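Local coordinates for PTS system, cellobiose-specific IIA component (Bacillus anthracis, PDB 3K1S), which probably relays a phosphoryl group from HPr to the IIB component during phosphotransferase-driven uptake and phosphorylation of cellobiose, at residues M27-F32 / A39-A44; K47-I52 / T90-A95. All blocks are in the same frame, centred on the assembly; numbering follows the deposited sequence. Where two conformers were deposited one is given.

Contact 1: residues M27-F32 / A39-A44; sequences MEALQF and AEADEA
An antiparallel helical hairpin brings Ala29 and Phe32 on helix 10-34 against Glu40, Ala41 and Ala44 on helix 38-67. The two short segments run at 166° to each other, and their axes come within 7.8 Å. Small residues permit this closeness. The methyl carbon Ala29 CB meets Ala44 CB at 3.5 Å, and the CA atoms of Ala29 and Ala41 are 4.1 Å apart. Ala41 CB rests on the backbone oxygen Ala29 O at 3.4 Å. Ala41 CB also lies 3.9 Å from Phe32 CB. Phe32 fills the end nearer the turn. Its CG is anti to its own carbonyl carbon (chi1 -76°), and the ring lies across the Glu40 side chain, under its CB. Glu40 CB sits over one ring face, 3.9 Å from the centroid and 13° off the normal, a CH-pi contact. Ala44 CB approaches the ring edge near its plane. The end of Glu40 leads away from helix 10-34. No hydrogen bond joins the segments. On another side, Ala29 and Leu30 touch Ile99 and Phe98 of helix 76-108. The arrangement is an antiparallel helical hairpin within a three-helix, spectrin repeat-like bundle.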
# COMPACT_ATOMS: atom_id res chain seq x y z
N MSE A 27 1.83 4.59 -12.67
CA MSE A 27 2.69 5.76 -12.47
C MSE A 27 2.95 6.51 -13.79
O MSE A 27 2.98 7.74 -13.81
CB MSE A 27 4.01 5.38 -11.78
CG MSE A 27 3.86 4.87 -10.35
SE MSE A 27 2.85 6.03 -9.11
CE MSE A 27 3.96 7.64 -9.21
N GLU A 28 3.12 5.76 -14.88
CA GLU A 28 3.27 6.36 -16.20
C GLU A 28 2.04 7.20 -16.54
O GLU A 28 2.16 8.32 -17.04
CB GLU A 28 3.55 5.28 -17.27
CG GLU A 28 4.95 4.64 -17.12
CD GLU A 28 5.05 3.20 -17.64
OE1 GLU A 28 4.07 2.65 -18.19
OE2 GLU A 28 6.14 2.61 -17.48
N ALA A 29 0.87 6.66 -16.21
CA ALA A 29 -0.40 7.37 -16.40
C ALA A 29 -0.49 8.62 -15.53
O ALA A 29 -0.94 9.68 -15.99
CB ALA A 29 -1.58 6.44 -16.11
N LEU A 30 -0.07 8.49 -14.28
CA LEU A 30 -0.04 9.63 -13.36
C LEU A 30 0.83 10.73 -13.97
O LEU A 30 0.39 11.88 -14.08
CB LEU A 30 0.48 9.20 -11.98
CG LEU A 30 0.29 10.15 -10.79
CD1 LEU A 30 0.45 9.41 -9.48
CD2 LEU A 30 1.25 11.34 -10.85
N GLN A 31 2.04 10.36 -14.40
CA GLN A 31 2.96 11.30 -15.03
C GLN A 31 2.39 11.96 -16.30
O GLN A 31 2.59 13.16 -16.51
CB GLN A 31 4.31 10.64 -15.32
CG GLN A 31 5.29 11.53 -16.09
CD GLN A 31 5.88 12.65 -15.23
OE1 GLN A 31 6.74 12.41 -14.37
NE2 GLN A 31 5.44 13.88 -15.46
N PHE A 32 1.72 11.18 -17.14
CA PHE A 32 1.04 11.72 -18.33
C PHE A 32 0.01 12.79 -17.95
O PHE A 32 0.03 13.90 -18.49
CB PHE A 32 0.33 10.62 -19.14
CG PHE A 32 1.25 9.76 -19.97
CD1 PHE A 32 2.24 10.34 -20.76
CD2 PHE A 32 1.10 8.38 -19.98
CE1 PHE A 32 3.09 9.55 -21.53
CE2 PHE A 32 1.93 7.58 -20.76
CZ PHE A 32 2.93 8.16 -21.53
N ALA A 39 -5.37 11.61 -22.63
CA ALA A 39 -5.68 10.44 -23.44
C ALA A 39 -4.64 9.33 -23.25
O ALA A 39 -4.99 8.15 -23.22
CB ALA A 39 -5.79 10.82 -24.91
N GLU A 40 -3.38 9.73 -23.12
CA GLU A 40 -2.28 8.81 -22.86
C GLU A 40 -2.37 8.25 -21.44
O GLU A 40 -2.03 7.09 -21.19
CB GLU A 40 -0.93 9.50 -23.09
CG GLU A 40 -0.59 9.83 -24.56
CD GLU A 40 -1.17 11.16 -25.06
OE1 GLU A 40 -1.89 11.86 -24.32
OE2 GLU A 40 -0.90 11.51 -26.23
N ALA A 41 -2.83 9.09 -20.51
CA ALA A 41 -3.09 8.67 -19.14
C ALA A 41 -4.22 7.65 -19.08
O ALA A 41 -4.08 6.59 -18.49
CB ALA A 41 -3.42 9.88 -18.27
N ASP A 42 -5.36 7.99 -19.70
CA ASP A 42 -6.49 7.07 -19.74
C ASP A 42 -6.09 5.70 -20.29
O ASP A 42 -6.47 4.67 -19.72
CB ASP A 42 -7.65 7.66 -20.55
CG ASP A 42 -8.33 8.84 -19.86
OD1 ASP A 42 -8.09 9.06 -18.65
OD2 ASP A 42 -9.10 9.56 -20.52
N GLU A 43 -5.33 5.68 -21.37
CA GLU A 43 -4.89 4.42 -21.98
C GLU A 43 -3.91 3.63 -21.13
O GLU A 43 -3.96 2.40 -21.12
CB GLU A 43 -4.32 4.65 -23.38
CG GLU A 43 -4.14 3.35 -24.17
CD GLU A 43 -3.76 3.57 -25.63
OE1 GLU A 43 -3.09 4.58 -25.93
OE2 GLU A 43 -4.12 2.72 -26.47
N ALA A 44 -3.00 4.32 -20.43
CA ALA A 44 -2.06 3.65 -19.53
C ALA A 44 -2.78 3.02 -18.33
O ALA A 44 -2.36 1.98 -17.83
CB ALA A 44 -0.96 4.62 -19.07

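Contact 2: residues K47-I52 / T90-A95. With NA (sodium ion), chain K.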
# COMPACT_ATOMS: atom_id res chain seq x y z
N LYS A 47 -4.09 -0.28 -19.38
CA LYS A 47 -3.02 -1.27 -19.38
C LYS A 47 -2.66 -1.70 -17.96
O LYS A 47 -2.36 -2.86 -17.72
CB LYS A 47 -1.79 -0.76 -20.13
CG LYS A 47 -1.99 -0.73 -21.64
CD LYS A 47 -0.85 -0.01 -22.32
CE LYS A 47 -1.16 0.22 -23.79
NZ LYS A 47 0.05 0.72 -24.49
N ALA A 48 -2.72 -0.75 -17.03
CA ALA A 48 -2.55 -1.05 -15.62
C ALA A 48 -3.54 -2.13 -15.22
O ALA A 48 -3.16 -3.17 -14.68
CB ALA A 48 -2.73 0.20 -14.78
N LYS A 49 -4.82 -1.89 -15.51
CA LYS A 49 -5.89 -2.82 -15.18
C LYS A 49 -5.63 -4.20 -15.75
O LYS A 49 -5.76 -5.21 -15.05
CB LYS A 49 -7.25 -2.28 -15.67
CG LYS A 49 -8.44 -3.21 -15.42
CD LYS A 49 -8.39 -3.91 -14.05
CE LYS A 49 -8.74 -2.97 -12.90
NZ LYS A 49 -8.56 -3.64 -11.58
N GLU A 50 -5.25 -4.24 -17.03
CA GLU A 50 -4.96 -5.50 -17.72
C GLU A 50 -3.85 -6.28 -17.01
O GLU A 50 -3.94 -7.50 -16.88
CB GLU A 50 -4.58 -5.23 -19.18
CG GLU A 50 -5.75 -4.82 -20.05
CD GLU A 50 -6.81 -5.89 -20.13
OE1 GLU A 50 -6.52 -7.04 -19.75
OE2 GLU A 50 -7.94 -5.58 -20.57
N ALA A 51 -2.82 -5.57 -16.56
CA ALA A 51 -1.68 -6.19 -15.89
C ALA A 51 -2.05 -6.77 -14.52
O ALA A 51 -1.56 -7.82 -14.13
CB ALA A 51 -0.52 -5.19 -15.76
N ILE A 52 -2.92 -6.06 -13.79
CA ILE A 52 -3.50 -6.57 -12.55
C ILE A 52 -4.33 -7.82 -12.82
O ILE A 52 -4.32 -8.76 -12.02
CB ILE A 52 -4.36 -5.49 -11.85
CG1 ILE A 52 -3.47 -4.46 -11.15
CG2 ILE A 52 -5.33 -6.14 -10.83
CD1 ILE A 52 -4.14 -3.12 -10.92
N THR A 90 -3.38 -0.82 -5.05
CA THR A 90 -3.51 0.43 -4.32
C THR A 90 -3.02 1.62 -5.15
O THR A 90 -3.69 2.65 -5.19
CB THR A 90 -2.77 0.37 -2.96
OG1 THR A 90 -3.46 -0.55 -2.10
CG2 THR A 90 -2.75 1.74 -2.29
N VAL A 91 -1.87 1.46 -5.80
CA VAL A 91 -1.30 2.53 -6.62
C VAL A 91 -2.20 2.88 -7.81
O VAL A 91 -2.41 4.05 -8.10
CB VAL A 91 0.14 2.18 -7.09
CG1 VAL A 91 0.69 3.24 -8.02
CG2 VAL A 91 1.06 2.03 -5.87
N LYS A 92 -2.73 1.87 -8.50
CA LYS A 92 -3.66 2.10 -9.59
C LYS A 92 -4.89 2.87 -9.10
O LYS A 92 -5.30 3.85 -9.73
CB LYS A 92 -4.07 0.77 -10.24
CG LYS A 92 -5.06 0.93 -11.38
CD LYS A 92 -5.54 -0.43 -11.88
CE LYS A 92 -6.76 -0.30 -12.76
NZ LYS A 92 -7.97 0.12 -12.00
N GLU A 93 -5.46 2.42 -7.98
CA GLU A 93 -6.66 3.03 -7.43
C GLU A 93 -6.45 4.50 -7.07
O GLU A 93 -7.33 5.33 -7.28
CB GLU A 93 -7.16 2.24 -6.21
CG GLU A 93 -8.51 2.71 -5.68
CD GLU A 93 -9.14 1.75 -4.68
OE1 GLU A 93 -8.41 0.94 -4.06
OE2 GLU A 93 -10.38 1.80 -4.52
N LEU A 94 -5.29 4.82 -6.52
CA LEU A 94 -5.01 6.21 -6.13
C LEU A 94 -4.56 7.07 -7.31
O LEU A 94 -4.88 8.26 -7.37
CB LEU A 94 -4.02 6.26 -4.97
CG LEU A 94 -4.56 5.64 -3.68
CD1 LEU A 94 -3.48 5.61 -2.61
CD2 LEU A 94 -5.81 6.37 -3.17
N ALA A 95 -3.83 6.46 -8.24
CA ALA A 95 -3.39 7.15 -9.44
C ALA A 95 -4.59 7.63 -10.26
O ALA A 95 -4.56 8.71 -10.85
CB ALA A 95 -2.48 6.26 -10.27
NA NA K . -7.08 -8.69 -18.98
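Lys92 reaches from segment 90-95 of helix 76-108 to Ala48, Lys49 and Ile52 in segment 47-52 of helix 38-67, and makes every side-chain contact between the two. Its chain is extended from CB to CE, with CG anti to the backbone N (chi1 179°), and turns only at chi4 (-70°). Lys92 CD lies 4.1 Å from Ala48 CB, and Lys92 CE comes to 3.6 Å from Lys49 CB. The Lys49 chain bends at chi2 and chi3 and crosses Lys92 at about a right angle. Where they cross, Lys49 CE and Lys92 CE are 3.3 Å apart, tighter than usual. The placing of the Ile52 end against Lys92 is doubtful. The ammonium nitrogens Lys49 NZ and Lys92 NZ are 3.8 Å apart, so each may lower the other's proton affinity. The axes of the two segments are 10.7 Å apart and antiparallel at 158°, an open pairing bridged by a long side chain in the three-helix bundle of the IIA fold. Helix 10-34 lies against segment 47-52, where Ala22 touches Ala51. Beyond Lys92, segment 90-95 faces the trimer interface. There Glu93 OE1 forms a salt bridge with Arg23 of the third subunit, and Leu94 packs on Leu94 of both neighbouring subunits.

In the fold
From the N terminus, helix 10-34 runs into a short turn, and helix 38-67 returns beside it. Contact 1 closes this hairpin, with six residues between its segments. Further along helix 38-67, contact 2 opens at 47-52. It closes only when helix 76-108 comes back past it, 37 residues later. The contacts are therefore in series, neither nested nor crossed, and share helix 38-67. Their centres lie 11 Å apart. Met27 SE and Val91 CG1 meet at 3.7 Å, a direct touch between helix 10-34 and helix 76-108. Both contacts also border the second subunit: Met27 and Leu30 pack on Glu97 of that subunit, and Val91 and Leu94 on its Thr90 and Leu94.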